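Putative 3-hydroxybutyryl-CoA dehydratase (Rhodopseudomonas palustris, PDB 3HIN) probably acts as a lyase of the enoyl-CoA hydratase/isomerase family, consistent with the reversible dehydration of a short-chain 3-hydroxyacyl-CoA thioester. Local coordinates at residues V164-D169 and R175-A180; L31-P34 and L40-G43; P224-A229 and L235-L240; G43-L48 and Q93-V98. All coordinates share one frame; numbering follows the deposited sequence.

Contact 1: residues V164-D169 and R175-A180; sequences VARMAD and RVYSAA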
loop_
_atom_site.group_PDB
_atom_site.type_symbol
_atom_site.label_atom_id
_atom_site.label_comp_id
_atom_site.label_asym_id
_atom_site.label_seq_id
_atom_site.Cartn_x
_atom_site.Cartn_y
_atom_site.Cartn_z
ATOM N N VAL A 164 10.832 3.974 -10.864
ATOM C CA VAL A 164 11.242 4.441 -9.508
ATOM C C VAL A 164 12.691 4.968 -9.490
ATOM O O VAL A 164 13.012 5.998 -8.858
ATOM C CB VAL A 164 11.066 3.249 -8.488
ATOM C CG1 VAL A 164 11.650 3.546 -7.114
ATOM C CG2 VAL A 164 9.588 2.946 -8.349
ATOM N N ALA A 165 13.557 4.253 -10.184
ATOM C CA ALA A 165 14.983 4.556 -10.181
ATOM C C ALA A 165 15.236 6.000 -10.532
ATOM O O ALA A 165 16.001 6.653 -9.817
ATOM C CB ALA A 165 15.747 3.626 -11.100
ATOM N N ARG A 166 14.583 6.520 -11.595
ATOM C CA ARG A 166 14.813 7.916 -12.011
ATOM C C ARG A 166 14.167 8.916 -11.055
ATOM O O ARG A 166 14.709 9.994 -10.843
ATOM C CB ARG A 166 14.385 8.203 -13.473
ATOM C CG ARG A 166 15.180 7.396 -14.519
ATOM C CD ARG A 166 15.449 8.143 -15.843
ATOM N NE ARG A 166 16.601 7.539 -16.527
ATOM C CZ ARG A 166 17.804 8.129 -16.700
ATOM N NH1 ARG A 166 18.798 7.488 -17.338
ATOM N NH2 ARG A 166 18.042 9.365 -16.268
ATOM N N MET A 167 13.033 8.530 -10.490
ATOM C CA MET A 167 12.346 9.340 -9.495
ATOM C C MET A 167 13.158 9.467 -8.207
ATOM O O MET A 167 13.320 10.569 -7.661
ATOM C CB MET A 167 10.920 8.858 -9.231
ATOM C CG MET A 167 10.193 9.828 -8.187
ATOM S SD MET A 167 8.437 9.455 -8.055
ATOM C CE MET A 167 7.901 10.814 -7.048
ATOM N N ALA A 168 13.657 8.321 -7.730
ATOM C CA ALA A 168 14.414 8.291 -6.520
ATOM C C ALA A 168 15.648 9.201 -6.684
ATOM O O ALA A 168 16.013 9.994 -5.794
ATOM C CB ALA A 168 14.828 6.826 -6.234
ATOM N N ASP A 169 16.316 9.086 -7.827
ATOM C CA ASP A 169 17.480 9.949 -8.076
ATOM C C ASP A 169 17.098 11.418 -8.082
ATOM O O ASP A 169 17.789 12.214 -7.443
ATOM C CB ASP A 169 18.187 9.493 -9.368
ATOM C CG ASP A 169 19.143 10.502 -9.919
ATOM O OD1 ASP A 169 19.963 11.058 -9.152
ATOM O OD2 ASP A 169 19.114 10.684 -11.165
ATOM N N ARG A 175 17.979 16.367 -9.231
ATOM C CA ARG A 175 18.309 16.355 -10.640
ATOM C C ARG A 175 17.198 17.006 -11.459
ATOM O O ARG A 175 16.015 16.768 -11.176
ATOM C CB ARG A 175 18.467 14.962 -11.151
ATOM C CG ARG A 175 18.860 14.929 -12.601
ATOM C CD ARG A 175 19.455 13.614 -12.857
ATOM N NE ARG A 175 20.063 13.436 -14.165
ATOM C CZ ARG A 175 20.482 12.232 -14.528
ATOM N NH1 ARG A 175 20.362 11.251 -13.633
ATOM N NH2 ARG A 175 21.034 12.005 -15.714
ATOM N N VAL A 176 17.587 17.814 -12.457
ATOM C CA VAL A 176 16.639 18.415 -13.390
ATOM C C VAL A 176 16.773 17.764 -14.788
ATOM O O VAL A 176 17.854 17.366 -15.215
ATOM C CB VAL A 176 16.894 19.935 -13.458
ATOM C CG1 VAL A 176 15.854 20.651 -14.345
ATOM C CG2 VAL A 176 16.988 20.575 -12.004
ATOM N N TYR A 177 15.643 17.651 -15.481
ATOM C CA TYR A 177 15.566 17.141 -16.825
ATOM C C TYR A 177 14.989 18.236 -17.759
ATOM O O TYR A 177 13.997 18.912 -17.418
ATOM C CB TYR A 177 14.660 15.921 -16.804
ATOM C CG TYR A 177 15.307 14.620 -16.215
ATOM C CD1 TYR A 177 16.354 13.980 -16.879
ATOM C CD2 TYR A 177 14.879 14.054 -15.041
ATOM C CE1 TYR A 177 16.935 12.780 -16.399
ATOM C CE2 TYR A 177 15.463 12.877 -14.527
ATOM C CZ TYR A 177 16.487 12.243 -15.227
ATOM O OH TYR A 177 17.106 11.118 -14.785
ATOM N N SER A 178 15.590 18.425 -18.929
ATOM C CA SER A 178 14.973 19.245 -19.951
ATOM C C SER A 178 13.784 18.536 -20.628
ATOM O O SER A 178 13.535 17.333 -20.457
ATOM C CB SER A 178 16.029 19.612 -21.060
ATOM O OG SER A 178 16.585 18.409 -21.609
ATOM N N ALA A 179 13.082 19.306 -21.456
ATOM C CA ALA A 179 12.014 18.754 -22.272
ATOM C C ALA A 179 12.568 17.636 -23.210
ATOM O O ALA A 179 11.966 16.593 -23.341
ATOM C CB ALA A 179 11.421 19.860 -23.058
ATOM N N ALA A 180 13.710 17.886 -23.857
ATOM C CA ALA A 180 14.368 16.861 -24.723
ATOM C C ALA A 180 14.723 15.566 -23.971
ATOM O O ALA A 180 14.324 14.496 -24.368
ATOM C CB ALA A 180 15.597 17.428 -25.397
HETATM O O HOH W 1 16.901 10.667 -12.344
#
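Asp169, on the helix 164-173, and Arg175, in the loop after it, bring the two backbones closest, their CA atoms 6.9 Å apart. The chain then runs through the short strand residues Tyr177 and Ser178 into the next helix, so the contact joins the helix to the strand that follows it. Arg175 is extended from CG to NE and lays NH1 against Asp169 OD2 in a salt bridge of 2.8 Å, with OD2 close to the guanidinium plane although the carboxylate plane is turned 67° from it. Arg166 crosses Tyr177 at about a right angle; a bend at chi2 (-145°) carries its NH2 to the phenol OH, which meets the edge of the guanidinium in a hydrogen bond. Arg166 NH2 to Tyr177 OH is 2.5 Å as modelled, shorter than usual, so its exact length is doubtful. The same NH2 stands over a face of the Arg175 guanidinium, 4.0 Å from Arg175 NH1, where the nearby carboxylate probably offsets the like charges. One water accepts from Tyr177 OH and donates to Arg166 O and to Asp169 OD2, linking phenol, helix backbone and acid. A leucine in place of Arg166 would probably leave the phenol oxygen without this donor and the tyrosine freer to shift. Tyr177 pairs through its backbone with Tyr139 of strand 138-140, its ring meets His185 and Phe187, and Met167 turns from the contact to pack on helix 154-162.

Contact 2: residues L31-P34 and L40-G43; sequences LNRP and LNDG
Arg33 and Asn41 meet as two stacked flat groups across the loop that leads from strand 26-31 into helix 42-51, a strand-to-helix connection of the crotonase fold in which Asn41 is the helix N-cap. The guanidinium and amide planes lie 22° apart. Asn41 ND2 sits over the centre of one guanidinium face, 3.3 Å from Arg33 CZ, while Asn41 CG lies 3.6 Å from Arg33 NH2, toward one rim. ND2 and the guanidinium nitrogens it faces are all donors, so the pair stacks without a hydrogen bond. The arginine chain bends at chi3 (82°), turning the guanidinium so that a face is presented to the amide. Asn41 has CG between its backbone N and carbonyl carbon (chi1 66°), a setting in which OD1 accepts from Leu44 N while ND2 remains over the arginine. Outside partners fix both planes: Arg33 NH2 forms a salt bridge to Asp76 and donates to Ala39 O, while Glu79 ties the stacked groups together, bridging to Arg33 NH1 and accepting from Asn41 ND2. An alanine in place of Arg33 would probably leave Asp76 and Glu79 without this positive mate and uncover the amide face of the N-cap. Leu40 pairs through its backbone with Gly74 and Asp76, a region that, as in other crotonases, probably lies near the oxyanion hole. On the apolar side of the connection, where both leucines also rest on Leu124, Leu31 CD2 comes to 4.5 Å from Leu40 CD2.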
loop_
_atom_site.group_PDB
_atom_site.type_symbol
_atom_site.label_atom_id
_atom_site.label_comp_id
_atom_site.label_asym_id
_atom_site.label_seq_id
_atom_site.Cartn_x
_atom_site.Cartn_y
_atom_site.Cartn_z
ATOM N N LEU A 31 -3.512 28.084 -16.182
ATOM C CA LEU A 31 -3.055 28.422 -14.841
ATOM C C LEU A 31 -2.540 29.864 -14.924
ATOM O O LEU A 31 -1.679 30.192 -15.762
ATOM C CB LEU A 31 -1.903 27.507 -14.422
ATOM C CG LEU A 31 -2.221 26.119 -13.820
ATOM C CD1 LEU A 31 -3.532 25.475 -14.237
ATOM C CD2 LEU A 31 -1.047 25.194 -13.989
ATOM N N ASN A 32 -3.066 30.695 -14.028
ATOM C CA ASN A 32 -2.966 32.107 -14.180
ATOM C C ASN A 32 -2.487 32.786 -12.887
ATOM O O ASN A 32 -3.186 33.618 -12.353
ATOM C CB ASN A 32 -4.322 32.659 -14.621
ATOM C CG ASN A 32 -4.255 34.143 -14.995
ATOM O OD1 ASN A 32 -3.243 34.621 -15.513
ATOM N ND2 ASN A 32 -5.336 34.881 -14.708
ATOM N N ARG A 33 -1.317 32.411 -12.390
ATOM C CA ARG A 33 -0.672 33.162 -11.301
ATOM C C ARG A 33 0.722 33.451 -11.784
ATOM O O ARG A 33 1.689 32.986 -11.229
ATOM C CB ARG A 33 -0.668 32.385 -10.006
ATOM C CG ARG A 33 -1.993 31.980 -9.548
ATOM C CD ARG A 33 -1.852 31.272 -8.241
ATOM N NE ARG A 33 -1.762 32.297 -7.202
ATOM C CZ ARG A 33 -1.087 32.124 -6.072
ATOM N NH1 ARG A 33 -1.038 33.102 -5.185
ATOM N NH2 ARG A 33 -0.440 30.975 -5.859
ATOM N N PRO A 34 0.821 34.174 -12.903
ATOM C CA PRO A 34 2.126 34.305 -13.565
ATOM C C PRO A 34 3.252 34.997 -12.734
ATOM O O PRO A 34 4.436 34.683 -12.924
ATOM C CB PRO A 34 1.787 35.057 -14.876
ATOM C CG PRO A 34 0.425 35.738 -14.594
ATOM C CD PRO A 34 -0.287 34.767 -13.697
ATOM N N LEU A 40 0.932 26.726 -7.354
ATOM C CA LEU A 40 -0.356 26.172 -6.916
ATOM C C LEU A 40 -0.654 26.579 -5.487
ATOM O O LEU A 40 0.259 26.648 -4.695
ATOM C CB LEU A 40 -0.326 24.638 -7.005
ATOM C CG LEU A 40 0.215 24.078 -8.315
ATOM C CD1 LEU A 40 0.213 22.516 -8.259
ATOM C CD2 LEU A 40 -0.540 24.693 -9.593
ATOM N N ASN A 41 -1.922 26.892 -5.179
ATOM C CA ASN A 41 -2.365 27.172 -3.802
ATOM C C ASN A 41 -3.765 26.636 -3.636
ATOM O O ASN A 41 -4.371 26.177 -4.622
ATOM C CB ASN A 41 -2.298 28.684 -3.461
ATOM C CG ASN A 41 -3.288 29.524 -4.284
ATOM O OD1 ASN A 41 -4.069 29.019 -5.109
ATOM N ND2 ASN A 41 -3.281 30.812 -4.031
ATOM N N ASP A 42 -4.323 26.717 -2.440
ATOM C CA ASP A 42 -5.608 26.030 -2.216
ATOM C C ASP A 42 -6.744 26.551 -3.044
ATOM O O ASP A 42 -7.580 25.784 -3.474
ATOM C CB ASP A 42 -6.038 25.981 -0.752
ATOM C CG ASP A 42 -5.036 25.224 0.134
ATOM O OD1 ASP A 42 -4.317 24.373 -0.407
ATOM O OD2 ASP A 42 -4.952 25.481 1.379
ATOM N N GLY A 43 -6.776 27.844 -3.311
ATOM C CA GLY A 43 -7.909 28.378 -4.041
ATOM C C GLY A 43 -7.770 28.069 -5.538
ATOM O O GLY A 43 -8.752 27.939 -6.281
#

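Contact 3: residues P224-A229 and L235-L240; sequences PMIAEA and LLMESL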
loop_
_atom_site.group_PDB
_atom_site.type_symbol
_atom_site.label_atom_id
_atom_site.label_comp_id
_atom_site.label_asym_id
_atom_site.label_seq_id
_atom_site.Cartn_x
_atom_site.Cartn_y
_atom_site.Cartn_z
ATOM N N PRO A 224 -5.684 1.423 -17.762
ATOM C CA PRO A 224 -4.737 1.429 -16.617
ATOM C C PRO A 224 -5.014 0.240 -15.686
ATOM O O PRO A 224 -4.046 -0.451 -15.277
ATOM C CB PRO A 224 -5.050 2.767 -15.877
ATOM C CG PRO A 224 -5.464 3.662 -16.990
ATOM C CD PRO A 224 -6.345 2.744 -17.899
ATOM N N MET A 225 -6.292 -0.024 -15.405
ATOM C CA MET A 225 -6.619 -1.123 -14.486
ATOM C C MET A 225 -6.245 -2.485 -15.062
ATOM O O MET A 225 -5.721 -3.384 -14.330
ATOM C CB MET A 225 -8.092 -1.143 -14.105
ATOM C CG MET A 225 -8.553 0.144 -13.306
ATOM S SD MET A 225 -10.297 0.045 -12.900
ATOM C CE MET A 225 -10.618 1.807 -12.641
ATOM N N ILE A 226 -6.587 -2.691 -16.309
ATOM C CA ILE A 226 -6.244 -3.957 -16.958
ATOM C C ILE A 226 -4.719 -4.150 -16.935
ATOM O O ILE A 226 -4.212 -5.243 -16.613
ATOM C CB ILE A 226 -6.694 -3.943 -18.449
ATOM C CG1 ILE A 226 -8.240 -4.006 -18.536
ATOM C CG2 ILE A 226 -6.020 -5.144 -19.228
ATOM C CD1 ILE A 226 -8.798 -3.692 -20.002
ATOM N N ALA A 227 -3.966 -3.096 -17.250
ATOM C CA ALA A 227 -2.520 -3.227 -17.419
ATOM C C ALA A 227 -1.824 -3.569 -16.093
ATOM O O ALA A 227 -0.867 -4.267 -16.109
ATOM C CB ALA A 227 -1.929 -1.968 -18.093
ATOM N N GLU A 228 -2.375 -3.164 -14.956
ATOM C CA GLU A 228 -1.756 -3.422 -13.655
ATOM C C GLU A 228 -2.356 -4.659 -12.987
ATOM O O GLU A 228 -1.868 -5.139 -11.963
ATOM C CB GLU A 228 -1.935 -2.227 -12.734
ATOM C CG GLU A 228 -1.128 -0.940 -13.127
ATOM C CD GLU A 228 -1.797 0.402 -12.542
ATOM O OE1 GLU A 228 -2.638 0.343 -11.600
ATOM O OE2 GLU A 228 -1.508 1.511 -13.053
ATOM N N ALA A 229 -3.418 -5.206 -13.574
ATOM C CA ALA A 229 -3.950 -6.427 -13.068
ATOM C C ALA A 229 -2.941 -7.567 -13.293
ATOM O O ALA A 229 -2.029 -7.509 -14.160
ATOM C CB ALA A 229 -5.277 -6.755 -13.774
ATOM N N LEU A 235 -6.612 -9.952 -18.825
ATOM C CA LEU A 235 -6.961 -10.437 -20.123
ATOM C C LEU A 235 -8.474 -10.647 -20.235
ATOM O O LEU A 235 -9.090 -10.339 -21.300
ATOM C CB LEU A 235 -6.280 -11.761 -20.342
ATOM C CG LEU A 235 -5.085 -12.067 -21.252
ATOM C CD1 LEU A 235 -4.325 -11.045 -21.729
ATOM C CD2 LEU A 235 -4.201 -13.221 -20.722
ATOM N N LEU A 236 -9.066 -11.293 -19.231
ATOM C CA LEU A 236 -10.509 -11.468 -19.292
ATOM C C LEU A 236 -11.253 -10.083 -19.318
ATOM O O LEU A 236 -12.240 -9.883 -20.056
ATOM C CB LEU A 236 -11.008 -12.368 -18.139
ATOM C CG LEU A 236 -12.519 -12.580 -17.999
ATOM C CD1 LEU A 236 -13.110 -13.032 -19.345
ATOM C CD2 LEU A 236 -12.788 -13.661 -16.876
ATOM N N MET A 237 -10.738 -9.151 -18.543
ATOM C CA MET A 237 -11.288 -7.834 -18.430
ATOM C C MET A 237 -11.193 -7.167 -19.797
ATOM O O MET A 237 -12.095 -6.445 -20.231
ATOM C CB MET A 237 -10.517 -7.052 -17.363
ATOM C CG MET A 237 -11.182 -5.773 -16.815
ATOM S SD MET A 237 -10.344 -4.908 -15.420
ATOM C CE MET A 237 -11.126 -3.352 -15.577
ATOM N N GLU A 238 -10.092 -7.403 -20.494
ATOM C CA GLU A 238 -9.966 -6.845 -21.858
ATOM C C GLU A 238 -11.069 -7.400 -22.749
ATOM O O GLU A 238 -11.726 -6.629 -23.487
ATOM C CB GLU A 238 -8.602 -7.135 -22.479
ATOM C CG GLU A 238 -8.446 -6.576 -23.862
ATOM C CD GLU A 238 -7.287 -7.225 -24.579
ATOM O OE1 GLU A 238 -6.135 -6.705 -24.457
ATOM O OE2 GLU A 238 -7.507 -8.274 -25.196
ATOM N N SER A 239 -11.261 -8.706 -22.716
ATOM C CA SER A 239 -12.287 -9.311 -23.608
ATOM C C SER A 239 -13.626 -8.694 -23.295
ATOM O O SER A 239 -14.390 -8.398 -24.181
ATOM C CB SER A 239 -12.365 -10.823 -23.483
ATOM O OG SER A 239 -11.140 -11.375 -23.911
ATOM N N LEU A 240 -13.882 -8.483 -22.017
ATOM C CA LEU A 240 -15.122 -7.887 -21.615
ATOM C C LEU A 240 -15.262 -6.409 -22.053
ATOM O O LEU A 240 -16.304 -6.063 -22.633
ATOM C CB LEU A 240 -15.307 -8.024 -20.102
ATOM C CG LEU A 240 -15.603 -9.435 -19.572
ATOM C CD1 LEU A 240 -15.346 -9.460 -18.038
ATOM C CD2 LEU A 240 -17.034 -9.886 -19.913
#
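Met237 leaves its helix with CG anti to the backbone N (chi1 -164°) and stays extended through to CE, so that the whole thioether chain reaches across to helix 213-228. Ile226 answers with CG1 anti to its carbonyl carbon (chi1 -71°) and CD1 carried on nearly straight (chi2 168°), which puts the longer branch of the isoleucine into the gap between the helices. The two side chains meet obliquely: Ile226 CG1 lies 3.8 Å from Met237 CG and 3.9 Å from Met237 SD, alongside the middle of the methionine. Beyond it, Met237 CE ends against Met225 CB at 4.0 Å. Met225 contributes only this root of its side chain, its own extended thioether leading off from the contact. The arrangement is a helical hairpin in the C-terminal part of the chain, formed by helices 213-228 and 231-247. The segments 224-228 and 235-240 run roughly antiparallel, their axes approaching to 9.2 Å, and Ala229 is the first residue to leave the helical conformation at the bend. Ile226 CD1 goes past Met237 to rest on the backbone of the second helix, 3.8 Å from Glu238 CA, with Glu238 CB a little farther at 4.2 Å. No hydrogen bond joins the two segments; the contact is apolar and lies at the surface. On another side of helix 213-228, Glu228 makes a salt bridge with Arg160 of helix 154-162.

Contact 4: residues G43-L48 and Q93-V98; sequences GLMAAL and QTWHRV
Met45 and Trp95 make the aromatic part of this buried helix-helix contact. The methionine chain is folded back at chi2 (-73°) and chi3 (-75°), which brings both sulfur and methyl over the same face of the indole. CE makes a CH-pi contact, 3.8 Å from the centroid of the five-membered ring, and comes within 3.4 Å of Trp95 CD2. SD stands almost straight above the six-membered ring, 4.4 Å from its centroid, a Met-aromatic contact. Met45 CG completes the cover, 3.7 Å from Trp95 CZ2, so the thioether spans much of the ring system. Apolar contacts with Val98 continue the interface. Met45 CE lies 3.7 Å from Val98 CB and is thus wedged between the indole face and the valine; the valine methyls also lie against the backbone carbonyl oxygen of Met45. One turn along, Leu48 CD2 reaches Val98 CG1 at 3.9 Å, the two side chains crossing at about a right angle. The segments form no hydrogen bonds with each other. Segments 43-48 and 93-98, of helices 42-51 and 85-103, run in the same general direction, their axes 9.7 Å apart at closest and crossing at 35°. Helix 42-51 also packs Leu44 and Ala47 on Leu18 of strand 18-23, and on the helix 85-103 side the indole rests on Leu40 and Leu75, its ring meeting His91 of its own helix.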
loop_
_atom_site.group_PDB
_atom_site.type_symbol
_atom_site.label_atom_id
_atom_site.label_comp_id
_atom_site.label_asym_id
_atom_site.label_seq_id
_atom_site.Cartn_x
_atom_site.Cartn_y
_atom_site.Cartn_z
ATOM N N GLY A 43 -6.776 27.844 -3.311
ATOM C CA GLY A 43 -7.909 28.378 -4.041
ATOM C C GLY A 43 -7.770 28.069 -5.538
ATOM O O GLY A 43 -8.752 27.939 -6.281
ATOM N N LEU A 44 -6.541 27.938 -6.005
ATOM C CA LEU A 44 -6.396 27.646 -7.414
ATOM C C LEU A 44 -6.860 26.204 -7.602
ATOM O O LEU A 44 -7.677 25.936 -8.454
ATOM C CB LEU A 44 -5.003 27.921 -7.961
ATOM C CG LEU A 44 -4.698 27.383 -9.379
ATOM C CD1 LEU A 44 -3.501 28.076 -9.907
ATOM C CD2 LEU A 44 -4.442 25.861 -9.422
ATOM N N MET A 45 -6.384 25.342 -6.717
ATOM C CA MET A 45 -6.744 23.940 -6.699
ATOM C C MET A 45 -8.228 23.742 -6.565
ATOM O O MET A 45 -8.801 22.900 -7.271
ATOM C CB MET A 45 -5.920 23.205 -5.623
ATOM C CG MET A 45 -4.424 23.103 -6.034
ATOM S SD MET A 45 -4.166 21.874 -7.376
ATOM C CE MET A 45 -4.370 20.483 -6.276
ATOM N N ALA A 46 -8.874 24.511 -5.687
ATOM C CA ALA A 46 -10.341 24.426 -5.552
ATOM C C ALA A 46 -11.067 24.887 -6.817
ATOM O O ALA A 46 -12.035 24.245 -7.268
ATOM C CB ALA A 46 -10.821 25.179 -4.343
ATOM N N ALA A 47 -10.591 25.984 -7.407
ATOM C CA ALA A 47 -11.133 26.477 -8.683
ATOM C C ALA A 47 -10.954 25.424 -9.751
ATOM O O ALA A 47 -11.843 25.266 -10.542
ATOM C CB ALA A 47 -10.444 27.773 -9.160
ATOM N N LEU A 48 -9.779 24.790 -9.792
ATOM C CA LEU A 48 -9.495 23.671 -10.700
ATOM C C LEU A 48 -10.479 22.490 -10.558
ATOM O O LEU A 48 -11.073 22.056 -11.508
ATOM C CB LEU A 48 -8.063 23.159 -10.464
ATOM C CG LEU A 48 -7.547 22.069 -11.400
ATOM C CD1 LEU A 48 -7.771 22.515 -12.871
ATOM C CD2 LEU A 48 -6.017 21.723 -11.169
ATOM N N GLN A 93 -4.777 14.852 1.213
ATOM C CA GLN A 93 -5.960 14.190 0.672
ATOM C C GLN A 93 -6.830 15.125 -0.204
ATOM O O GLN A 93 -7.291 14.764 -1.305
ATOM C CB GLN A 93 -6.733 13.602 1.856
ATOM C CG GLN A 93 -5.955 12.375 2.385
ATOM C CD GLN A 93 -6.016 11.141 1.427
ATOM O OE1 GLN A 93 -7.075 10.521 1.286
ATOM N NE2 GLN A 93 -4.888 10.797 0.782
ATOM N N THR A 94 -7.047 16.321 0.317
ATOM C CA THR A 94 -7.628 17.406 -0.435
ATOM C C THR A 94 -7.026 17.564 -1.842
ATOM O O THR A 94 -7.749 17.601 -2.825
ATOM C CB THR A 94 -7.470 18.673 0.393
ATOM O OG1 THR A 94 -8.605 18.749 1.240
ATOM C CG2 THR A 94 -7.365 19.813 -0.400
ATOM N N TRP A 95 -5.707 17.624 -1.941
ATOM C CA TRP A 95 -5.110 17.782 -3.250
ATOM C C TRP A 95 -5.334 16.523 -4.066
ATOM O O TRP A 95 -5.553 16.615 -5.254
ATOM C CB TRP A 95 -3.623 18.155 -3.157
ATOM C CG TRP A 95 -3.469 19.659 -2.880
ATOM C CD1 TRP A 95 -4.269 20.427 -2.088
ATOM C CD2 TRP A 95 -2.489 20.543 -3.433
ATOM N NE1 TRP A 95 -3.830 21.744 -2.088
ATOM C CE2 TRP A 95 -2.734 21.831 -2.904
ATOM C CE3 TRP A 95 -1.430 20.365 -4.325
ATOM C CZ2 TRP A 95 -1.960 22.958 -3.245
ATOM C CZ3 TRP A 95 -0.633 21.476 -4.648
ATOM C CH2 TRP A 95 -0.918 22.760 -4.119
ATOM N N HIS A 96 -5.309 15.344 -3.431
ATOM C CA HIS A 96 -5.560 14.160 -4.197
ATOM C C HIS A 96 -6.961 14.204 -4.820
ATOM O O HIS A 96 -7.168 13.725 -5.964
ATOM C CB HIS A 96 -5.410 12.917 -3.336
ATOM C CG HIS A 96 -3.986 12.611 -2.988
ATOM N ND1 HIS A 96 -3.611 11.402 -2.477
ATOM C CD2 HIS A 96 -2.868 13.383 -2.997
ATOM C CE1 HIS A 96 -2.311 11.405 -2.229
ATOM N NE2 HIS A 96 -1.829 12.602 -2.536
ATOM N N ARG A 97 -7.919 14.788 -4.113
ATOM C CA ARG A 97 -9.258 14.755 -4.662
ATOM C C ARG A 97 -9.362 15.650 -5.896
ATOM O O ARG A 97 -10.138 15.338 -6.841
ATOM C CB ARG A 97 -10.336 15.143 -3.633
ATOM C CG ARG A 97 -10.368 14.258 -2.417
ATOM C CD ARG A 97 -10.912 12.794 -2.689
ATOM N NE ARG A 97 -9.935 11.910 -3.372
ATOM C CZ ARG A 97 -8.921 11.290 -2.764
ATOM N NH1 ARG A 97 -8.096 10.527 -3.481
ATOM N NH2 ARG A 97 -8.695 11.460 -1.453
ATOM N N VAL A 98 -8.575 16.723 -5.920
ATOM C CA VAL A 98 -8.527 17.569 -7.101
ATOM C C VAL A 98 -7.932 16.761 -8.284
ATOM O O VAL A 98 -8.483 16.722 -9.337
ATOM C CB VAL A 98 -7.643 18.816 -6.911
ATOM C CG1 VAL A 98 -7.544 19.560 -8.257
ATOM C CG2 VAL A 98 -8.145 19.753 -5.747
#

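Overall arrangement
Contacts 2 and 4 form one continuous region: they share Gly43, both use helix 42-51, and their centres are 11 Å apart. Trp95 joins them, its NE1 probably hydrogen-bonded to Asp42 OD1 at 3.2 Å and its CH2 packed 3.5 Å from Leu40 CB, while Arg33 CD lies 4.0 Å from Leu44 CD1. Contacts 1 and 3 stand apart, their centres about 29 Å from each other. Contact 3, on the C-terminal helices, is about 37 Å from contact 2 between centres, on the opposite side of the chain's centre. Contact 2 borders residues 74-76, which by family resemblance probably lie at the acyl-CoA site.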